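Local coordinates for protein putative ATPase Rv3679 (Mycobacterium tuberculosis H37Rv, PDB 6BS3) that hydrolyses ATP as one subunit of the heterodimeric BagAB complex, an activity required for resistance to nitric oxide and elevated glycerol, at residues L23-G28 against I159-P164; D94-F99 against A121-T126; N202-H207 against E231-S236. All coordinates share one frame; numbering follows the deposited sequence.

Contact 1. Residues L23-G28 against I159-P164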
loop_
_atom_site.group_PDB
_atom_site.type_symbol
_atom_site.label_atom_id
_atom_site.label_comp_id
_atom_site.label_asym_id
_atom_site.label_seq_id
_atom_site.Cartn_x
_atom_site.Cartn_y
_atom_site.Cartn_z
ATOM N N LEU A 23 25.079 -5.580 1.252
ATOM C CA LEU A 23 23.869 -5.078 0.592
ATOM C C LEU A 23 22.610 -5.631 1.218
ATOM O O LEU A 23 22.323 -6.814 1.058
ATOM C CB LEU A 23 23.894 -5.343 -0.939
ATOM C CG LEU A 23 22.600 -5.020 -1.723
ATOM C CD1 LEU A 23 22.255 -3.533 -1.653
ATOM C CD2 LEU A 23 22.672 -5.543 -3.160
ATOM N N HIS A 24 21.837 -4.757 1.886
ATOM C CA HIS A 24 20.580 -5.141 2.541
ATOM C C HIS A 24 19.405 -4.609 1.762
ATOM O O HIS A 24 19.306 -3.403 1.563
ATOM C CB HIS A 24 20.507 -4.643 4.000
ATOM C CG HIS A 24 21.572 -5.221 4.878
ATOM N ND1 HIS A 24 21.351 -6.370 5.627
ATOM C CD2 HIS A 24 22.832 -4.788 5.103
ATOM C CE1 HIS A 24 22.483 -6.603 6.269
ATOM N NE2 HIS A 24 23.401 -5.679 5.982
ATOM N N LEU A 25 18.519 -5.503 1.307
ATOM C CA LEU A 25 17.351 -5.061 0.555
ATOM C C LEU A 25 16.129 -5.235 1.445
ATOM O O LEU A 25 15.897 -6.327 1.954
ATOM C CB LEU A 25 17.217 -5.833 -0.778
ATOM C CG LEU A 25 18.350 -5.689 -1.793
ATOM C CD1 LEU A 25 18.515 -6.972 -2.602
ATOM C CD2 LEU A 25 18.064 -4.562 -2.774
ATOM N N VAL A 26 15.391 -4.149 1.683
ATOM C CA VAL A 26 14.215 -4.142 2.562
ATOM C C VAL A 26 12.941 -4.074 1.736
ATOM O O VAL A 26 12.605 -3.031 1.146
ATOM C CB VAL A 26 14.283 -3.047 3.685
ATOM C CG1 VAL A 26 13.101 -3.169 4.643
ATOM C CG2 VAL A 26 15.604 -3.122 4.460
ATOM N N THR A 27 12.260 -5.225 1.650
ATOM C CA THR A 27 11.005 -5.335 0.921
ATOM C C THR A 27 9.845 -5.559 1.921
ATOM O O THR A 27 10.044 -5.484 3.138
ATOM C CB THR A 27 11.097 -6.341 -0.240
ATOM O OG1 THR A 27 9.934 -6.184 -1.058
ATOM C CG2 THR A 27 11.214 -7.782 0.219
ATOM N N GLY A 28 8.650 -5.746 1.384
ATOM C CA GLY A 28 7.420 -5.924 2.142
ATOM C C GLY A 28 6.251 -5.277 1.418
ATOM O O GLY A 28 6.454 -4.462 0.516
ATOM N N ILE A 159 25.155 -0.975 2.669
ATOM C CA ILE A 159 24.165 -0.286 1.844
ATOM C C ILE A 159 22.809 -0.871 2.230
ATOM O O ILE A 159 22.634 -2.094 2.234
ATOM C CB ILE A 159 24.423 -0.463 0.310
ATOM C CG1 ILE A 159 25.908 -0.155 -0.098
ATOM C CG2 ILE A 159 23.404 0.324 -0.546
ATOM C CD1 ILE A 159 26.404 1.211 0.024
ATOM N N VAL A 160 21.861 0.000 2.566
ATOM C CA VAL A 160 20.502 -0.422 2.907
ATOM C C VAL A 160 19.573 0.159 1.845
ATOM O O VAL A 160 19.557 1.370 1.622
ATOM C CB VAL A 160 20.064 -0.088 4.368
ATOM C CG1 VAL A 160 18.655 -0.628 4.652
ATOM C CG2 VAL A 160 21.080 -0.632 5.398
ATOM N N VAL A 161 18.873 -0.718 1.135
ATOM C CA VAL A 161 17.948 -0.295 0.101
ATOM C C VAL A 161 16.512 -0.422 0.612
ATOM O O VAL A 161 16.101 -1.501 1.064
ATOM C CB VAL A 161 18.185 -1.021 -1.264
ATOM C CG1 VAL A 161 17.252 -0.497 -2.353
ATOM C CG2 VAL A 161 19.638 -0.888 -1.710
ATOM N N ASP A 162 15.772 0.720 0.588
ATOM C CA ASP A 162 14.337 0.816 0.826
ATOM C C ASP A 162 13.857 0.395 -0.589
ATOM O O ASP A 162 13.860 1.184 -1.535
ATOM C CB ASP A 162 13.970 2.256 1.204
ATOM C CG ASP A 162 12.502 2.635 1.293
ATOM O OD1 ASP A 162 11.639 1.750 1.119
ATOM O OD2 ASP A 162 12.218 3.818 1.514
ATOM N N ALA A 163 13.626 -0.910 -0.744
ATOM C CA ALA A 163 13.367 -1.574 -2.022
ATOM C C ALA A 163 11.899 -1.542 -2.509
ATOM O O ALA A 163 11.002 -1.273 -1.711
ATOM C CB ALA A 163 13.870 -3.019 -1.930
ATOM N N PRO A 164 11.618 -1.885 -3.791
ATOM C CA PRO A 164 10.225 -2.004 -4.229
ATOM C C PRO A 164 9.419 -3.031 -3.374
ATOM O O PRO A 164 10.013 -3.876 -2.681
ATOM C CB PRO A 164 10.371 -2.454 -5.693
ATOM C CG PRO A 164 11.696 -1.972 -6.113
ATOM C CD PRO A 164 12.528 -2.249 -4.899
#
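His24 and Ile159 start a ladder of backbone bonds between two parallel strands: His24 N gives its proton to Ile159 O at 2.8 Å, and His24 O accepts Val161 N at 2.8 Å. One step on, Val26 N reaches Val161 O (2.8 Å). The last rung, Ala163 N to Val26 O at 3.0 Å, is more bent, 145° at the hydrogen, with the donor tilted from the carbonyl plane. Beyond it a side chain takes over: with Thr27 OG1 set opposite its own backbone N (chi1 -168°), the hydroxyl donates to Pro164 O at 2.8 Å, in the carbonyl plane. This is the centre of a P-loop NTPase sheet. Strand 23-28 runs into the nucleotide-binding loop, where Gly28 O accepts a bond from Lys34 NZ, and 159-162 probably serves as the Walker B strand. Asp162 OD2 bonds Ser35 OG and its carboxylate lies about 4 Å from the magnesium ion, consistent with a second-shell role. On one face of the sheet, Leu23 CD1 meets Val161 CG2 at 3.7 Å, while Leu25 lies alongside Val161, pointing the same way, with CD2 3.9 Å from CB; Ile141 of helix 130-146 backs Leu23 and Val161. On the other face Val26 CG2 touches Val160 CG1, Val26 also packs on Ala38 of helix 34-46, and the His24 ring, its ND1 bonded to His207 NE2, presents its edge to Ile159 O.

Contact 2. Residues D94-F99 against A121-T126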
loop_
_atom_site.group_PDB
_atom_site.type_symbol
_atom_site.label_atom_id
_atom_site.label_comp_id
_atom_site.label_asym_id
_atom_site.label_seq_id
_atom_site.Cartn_x
_atom_site.Cartn_y
_atom_site.Cartn_z
ATOM N N ASP A 94 17.639 9.417 -8.766
ATOM C CA ASP A 94 16.881 10.166 -9.762
ATOM C C ASP A 94 17.101 9.369 -11.057
ATOM O O ASP A 94 18.218 9.363 -11.586
ATOM C CB ASP A 94 17.449 11.595 -9.843
ATOM C CG ASP A 94 16.840 12.551 -10.856
ATOM O OD1 ASP A 94 16.366 12.083 -11.915
ATOM O OD2 ASP A 94 16.876 13.772 -10.609
ATOM N N ILE A 95 16.063 8.632 -11.515
ATOM C CA ILE A 95 16.139 7.747 -12.692
ATOM C C ILE A 95 16.509 8.512 -13.973
ATOM O O ILE A 95 17.260 7.992 -14.800
ATOM C CB ILE A 95 14.864 6.849 -12.871
ATOM C CG1 ILE A 95 15.134 5.647 -13.807
ATOM C CG2 ILE A 95 13.627 7.639 -13.337
ATOM C CD1 ILE A 95 16.017 4.603 -13.262
ATOM N N GLU A 96 16.014 9.753 -14.106
ATOM C CA GLU A 96 16.286 10.623 -15.248
ATOM C C GLU A 96 17.770 10.987 -15.304
ATOM O O GLU A 96 18.403 10.761 -16.334
ATOM C CB GLU A 96 15.361 11.837 -15.215
ATOM C CG GLU A 96 15.700 12.917 -16.223
ATOM C CD GLU A 96 14.522 13.749 -16.692
ATOM O OE1 GLU A 96 14.739 14.589 -17.593
ATOM O OE2 GLU A 96 13.393 13.576 -16.170
ATOM N N ALA A 97 18.345 11.425 -14.164
ATOM C CA ALA A 97 19.777 11.744 -14.046
ATOM C C ALA A 97 20.645 10.478 -14.176
ATOM O O ALA A 97 21.719 10.556 -14.773
ATOM C CB ALA A 97 20.062 12.463 -12.732
ATOM N N ALA A 98 20.156 9.308 -13.673
ATOM C CA ALA A 98 20.863 8.011 -13.795
ATOM C C ALA A 98 20.920 7.559 -15.265
ATOM O O ALA A 98 21.934 7.016 -15.693
ATOM C CB ALA A 98 20.212 6.939 -12.918
ATOM N N PHE A 99 19.856 7.824 -16.041
ATOM C CA PHE A 99 19.815 7.498 -17.473
ATOM C C PHE A 99 20.831 8.344 -18.282
ATOM O O PHE A 99 21.520 7.790 -19.140
ATOM C CB PHE A 99 18.379 7.594 -18.039
ATOM C CG PHE A 99 18.234 7.192 -19.493
ATOM C CD1 PHE A 99 18.785 6.006 -19.964
ATOM C CD2 PHE A 99 17.548 8.000 -20.391
ATOM C CE1 PHE A 99 18.672 5.650 -21.312
ATOM C CE2 PHE A 99 17.412 7.629 -21.731
ATOM C CZ PHE A 99 17.967 6.454 -22.182
ATOM N N ALA A 121 11.993 13.500 -22.947
ATOM C CA ALA A 121 12.246 12.190 -23.574
ATOM C C ALA A 121 12.921 11.162 -22.670
ATOM O O ALA A 121 12.902 9.968 -22.987
ATOM C CB ALA A 121 13.035 12.365 -24.868
ATOM N N VAL A 122 13.521 11.609 -21.557
ATOM C CA VAL A 122 14.192 10.718 -20.597
ATOM C C VAL A 122 13.109 10.070 -19.730
ATOM O O VAL A 122 13.160 8.859 -19.501
ATOM C CB VAL A 122 15.296 11.438 -19.771
ATOM C CG1 VAL A 122 16.042 10.465 -18.867
ATOM C CG2 VAL A 122 16.274 12.178 -20.682
ATOM N N GLU A 123 12.097 10.876 -19.309
ATOM C CA GLU A 123 10.900 10.449 -18.566
ATOM C C GLU A 123 10.182 9.391 -19.385
ATOM O O GLU A 123 9.825 8.349 -18.844
ATOM C CB GLU A 123 9.930 11.627 -18.366
ATOM C CG GLU A 123 10.335 12.610 -17.284
ATOM C CD GLU A 123 9.788 14.013 -17.465
ATOM O OE1 GLU A 123 8.547 14.182 -17.424
ATOM O OE2 GLU A 123 10.605 14.948 -17.640
ATOM N N PHE A 124 10.022 9.643 -20.703
ATOM C CA PHE A 124 9.379 8.757 -21.656
ATOM C C PHE A 124 10.084 7.410 -21.740
ATOM O O PHE A 124 9.457 6.395 -21.442
ATOM C CB PHE A 124 9.279 9.445 -23.030
ATOM C CG PHE A 124 8.541 8.656 -24.087
ATOM C CD1 PHE A 124 7.148 8.665 -24.142
ATOM C CD2 PHE A 124 9.233 7.909 -25.030
ATOM C CE1 PHE A 124 6.466 7.934 -25.117
ATOM C CE2 PHE A 124 8.548 7.172 -25.997
ATOM C CZ PHE A 124 7.170 7.200 -26.041
ATOM N N ALA A 125 11.387 7.402 -22.110
ATOM C CA ALA A 125 12.254 6.216 -22.266
ATOM C C ALA A 125 12.276 5.318 -21.029
ATOM O O ALA A 125 12.181 4.093 -21.165
ATOM C CB ALA A 125 13.672 6.648 -22.622
ATOM N N THR A 126 12.396 5.926 -19.821
ATOM C CA THR A 126 12.396 5.196 -18.538
ATOM C C THR A 126 11.005 4.602 -18.256
ATOM O O THR A 126 10.918 3.473 -17.771
ATOM C CB THR A 126 12.963 6.056 -17.391
ATOM O OG1 THR A 126 12.329 7.337 -17.391
ATOM C CG2 THR A 126 14.474 6.261 -17.508
HETATM O O HOH W 1 12.784 13.601 -19.398
#
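Glu96 and Val122 meet where two short helical segments cross at nearly a right angle (94°). The glutamate leaves its helix with CG opposite the backbone N (chi1 171°) and stays extended beyond it, which carries the carboxylate across the start of helix 121-128. On the way CG passes Val122 CG1 at 3.6 Å, the two side chains roughly perpendicular. The same methyl is wedged against Phe99: Val122 CG1 lies in the plane of the phenyl ring, at its edge, a tight 3.3 Å from CD2. Further along that ring CE2 approaches Ala125 CB at 4.0 Å, obliquely. Leu132 and Leu136 of helix 130-146 also touch Phe99. Ile95 and Thr126 slide past each other in opposite directions, Ile95 CG1 to Thr126 CG2 at 3.8 Å. Thr126 has its OG1 between its backbone N and carbonyl carbon (chi1 49°), which turns the hydroxyl back onto its own helix, near the carbonyls of Val122 and Glu123, and sends the methyl out to Ile95. Asp94 OD1 accepts from Ala97 N, an N-cap that fixes the start of the helix bearing Ile95 and Glu96. The other protein chain of the assembly packs on Phe99 and Ala125, and an aromatic side chain of it meets Phe124 edge-to-face, so this helical corner contributes to the subunit interface. At the polar end of Glu96 a water joins the two helices: it lies 2.8 Å from Glu96 OE1, 3.1 Å from Glu123 OE2, donating to both, and accepts from Glu123 N at 2.8 Å. Because Glu96 OE2 and Glu123 OE2 stand only 3.4 Å apart, this water probably softens their repulsion, and Arg117, which packs on Glu96, may add positive charge nearby.

Contact 3. Residues N202-H207 against E231-S236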
loop_
_atom_site.group_PDB
_atom_site.type_symbol
_atom_site.label_atom_id
_atom_site.label_comp_id
_atom_site.label_asym_id
_atom_site.label_seq_id
_atom_site.Cartn_x
_atom_site.Cartn_y
_atom_site.Cartn_z
ATOM N N ASN A 202 26.729 -14.103 -0.763
ATOM C CA ASN A 202 26.643 -13.964 0.690
ATOM C C ASN A 202 26.874 -12.498 1.121
ATOM O O ASN A 202 26.832 -12.201 2.312
ATOM C CB ASN A 202 27.632 -14.935 1.396
ATOM C CG ASN A 202 29.130 -14.694 1.202
ATOM O OD1 ASN A 202 29.606 -13.640 0.746
ATOM N ND2 ASN A 202 29.925 -15.683 1.583
ATOM N N GLN A 203 27.122 -11.591 0.146
ATOM C CA GLN A 203 27.295 -10.141 0.350
ATOM C C GLN A 203 25.930 -9.443 0.328
ATOM O O GLN A 203 25.845 -8.255 0.630
ATOM C CB GLN A 203 28.167 -9.543 -0.769
ATOM C CG GLN A 203 29.606 -10.031 -0.777
ATOM C CD GLN A 203 30.442 -9.246 0.188
ATOM O OE1 GLN A 203 30.489 -9.541 1.390
ATOM N NE2 GLN A 203 31.105 -8.219 -0.327
ATOM N N THR A 204 24.870 -10.178 -0.056
ATOM C CA THR A 204 23.501 -9.669 -0.169
ATOM C C THR A 204 22.548 -10.446 0.749
ATOM O O THR A 204 22.791 -11.619 1.053
ATOM C CB THR A 204 23.061 -9.713 -1.672
ATOM O OG1 THR A 204 24.035 -9.047 -2.471
ATOM C CG2 THR A 204 21.689 -9.081 -1.936
ATOM N N ALA A 205 21.459 -9.779 1.180
ATOM C CA ALA A 205 20.352 -10.351 1.962
ATOM C C ALA A 205 19.112 -9.517 1.718
ATOM O O ALA A 205 19.180 -8.292 1.734
ATOM C CB ALA A 205 20.672 -10.382 3.459
ATOM N N ILE A 206 17.982 -10.189 1.498
ATOM C CA ILE A 206 16.668 -9.569 1.298
ATOM C C ILE A 206 15.850 -9.793 2.580
ATOM O O ILE A 206 15.598 -10.939 2.954
ATOM C CB ILE A 206 15.941 -10.118 0.039
ATOM C CG1 ILE A 206 16.771 -9.859 -1.240
ATOM C CG2 ILE A 206 14.521 -9.533 -0.099
ATOM C CD1 ILE A 206 16.800 -10.954 -2.242
ATOM N N HIS A 207 15.470 -8.691 3.248
ATOM C CA HIS A 207 14.652 -8.674 4.456
ATOM C C HIS A 207 13.222 -8.332 4.043
ATOM O O HIS A 207 13.003 -7.521 3.143
ATOM C CB HIS A 207 15.193 -7.672 5.508
ATOM C CG HIS A 207 16.655 -7.825 5.775
ATOM N ND1 HIS A 207 17.161 -8.961 6.394
ATOM C CD2 HIS A 207 17.682 -7.014 5.433
ATOM C CE1 HIS A 207 18.474 -8.796 6.415
ATOM N NE2 HIS A 207 18.831 -7.630 5.865
ATOM N N GLU A 231 17.200 -18.299 -6.457
ATOM C CA GLU A 231 18.394 -18.534 -5.651
ATOM C C GLU A 231 18.945 -17.209 -5.100
ATOM O O GLU A 231 20.154 -17.009 -4.986
ATOM C CB GLU A 231 19.436 -19.392 -6.398
ATOM C CG GLU A 231 19.188 -20.883 -6.210
ATOM C CD GLU A 231 19.295 -21.777 -7.430
ATOM O OE1 GLU A 231 18.423 -22.665 -7.582
ATOM O OE2 GLU A 231 20.247 -21.603 -8.226
ATOM N N LEU A 232 18.026 -16.312 -4.733
ATOM C CA LEU A 232 18.365 -15.020 -4.145
ATOM C C LEU A 232 18.398 -15.143 -2.601
ATOM O O LEU A 232 17.523 -15.793 -2.033
ATOM C CB LEU A 232 17.422 -13.908 -4.635
ATOM C CG LEU A 232 17.667 -13.417 -6.069
ATOM C CD1 LEU A 232 16.508 -12.642 -6.580
ATOM C CD2 LEU A 232 18.925 -12.573 -6.179
ATOM N N PRO A 233 19.432 -14.600 -1.923
ATOM C CA PRO A 233 19.542 -14.778 -0.465
ATOM C C PRO A 233 18.518 -14.033 0.384
ATOM O O PRO A 233 18.413 -12.812 0.322
ATOM C CB PRO A 233 20.971 -14.324 -0.159
ATOM C CG PRO A 233 21.290 -13.371 -1.223
ATOM C CD PRO A 233 20.585 -13.847 -2.451
ATOM N N ILE A 234 17.773 -14.797 1.189
ATOM C CA ILE A 234 16.801 -14.290 2.150
ATOM C C ILE A 234 17.564 -13.987 3.450
ATOM O O ILE A 234 18.436 -14.754 3.857
ATOM C CB ILE A 234 15.618 -15.297 2.355
ATOM C CG1 ILE A 234 14.913 -15.684 1.007
ATOM C CG2 ILE A 234 14.594 -14.831 3.414
ATOM C CD1 ILE A 234 14.485 -14.529 0.099
ATOM N N GLY A 235 17.254 -12.850 4.051
ATOM C CA GLY A 235 17.844 -12.417 5.305
ATOM C C GLY A 235 16.925 -12.725 6.465
ATOM O O GLY A 235 16.956 -13.830 6.994
ATOM N N SER A 236 16.076 -11.775 6.842
ATOM C CA SER A 236 15.150 -11.941 7.963
ATOM C C SER A 236 13.724 -11.553 7.593
ATOM O O SER A 236 13.508 -10.732 6.703
ATOM C CB SER A 236 15.586 -11.049 9.129
ATOM O OG SER A 236 16.735 -11.518 9.817
#
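His207 meets the backbone of Ser236 with the edge of its ring, and its side chain can be followed atom by atom. CB lies 3.7 Å from Ser236 O. CG, turned in beside its own backbone N (chi1 -50°), sets the ring so that ND1 accepts from Ser236 N at 3.0 Å, a bent bond (137° at the hydrogen) with the donor slightly tilted from the ring plane. CE1 sits 3.8 Å from Gly235 CA, in space that a side chain on that residue would fill. NE2 bonds to His24 ND1. Earlier in the strands, Ile206 N donates to Pro233 O at 2.9 Å and Gly235 N donates to Ile206 O at 2.8 Å. These two bonds pair the parallel strands of a beta-alpha-beta unit whose helix, 214-229, touches Ile206, Leu232 and Ile234 through Leu227. Pro233 CG packs on Thr204 O, and Ile206 CD1 meets Leu232 CB at 3.9 Å. Since ND1 takes a backbone N-H, His207 probably carries a proton on NE2, directed at His24 ND1; His24 NE2 would then carry the proton for its weak bond to Val21 O.

In the fold
Contacts 1 and 3 belong to the same sheet, whose order here runs 158-162, 23-28, 204-210, 234-242, all parallel; their centres are 10 Å apart and they touch where strand 23-28 pairs with 204-210. Contact 2 is apart from both, a helix-helix crossing just after strand 86-92 of the same sheet, centred about 22 Å from contact 1 and 29 Å from contact 3. Along the chain, both its segments fall between the two strands of contact 1, and contact 3 follows. Contact 1 joins the first strand, beside the nucleotide, to one reached only after three further strands and several helices; contact 3 continues the sheet on the side of 23-28 opposite 158-162, and contact 2 lies by the other subunit.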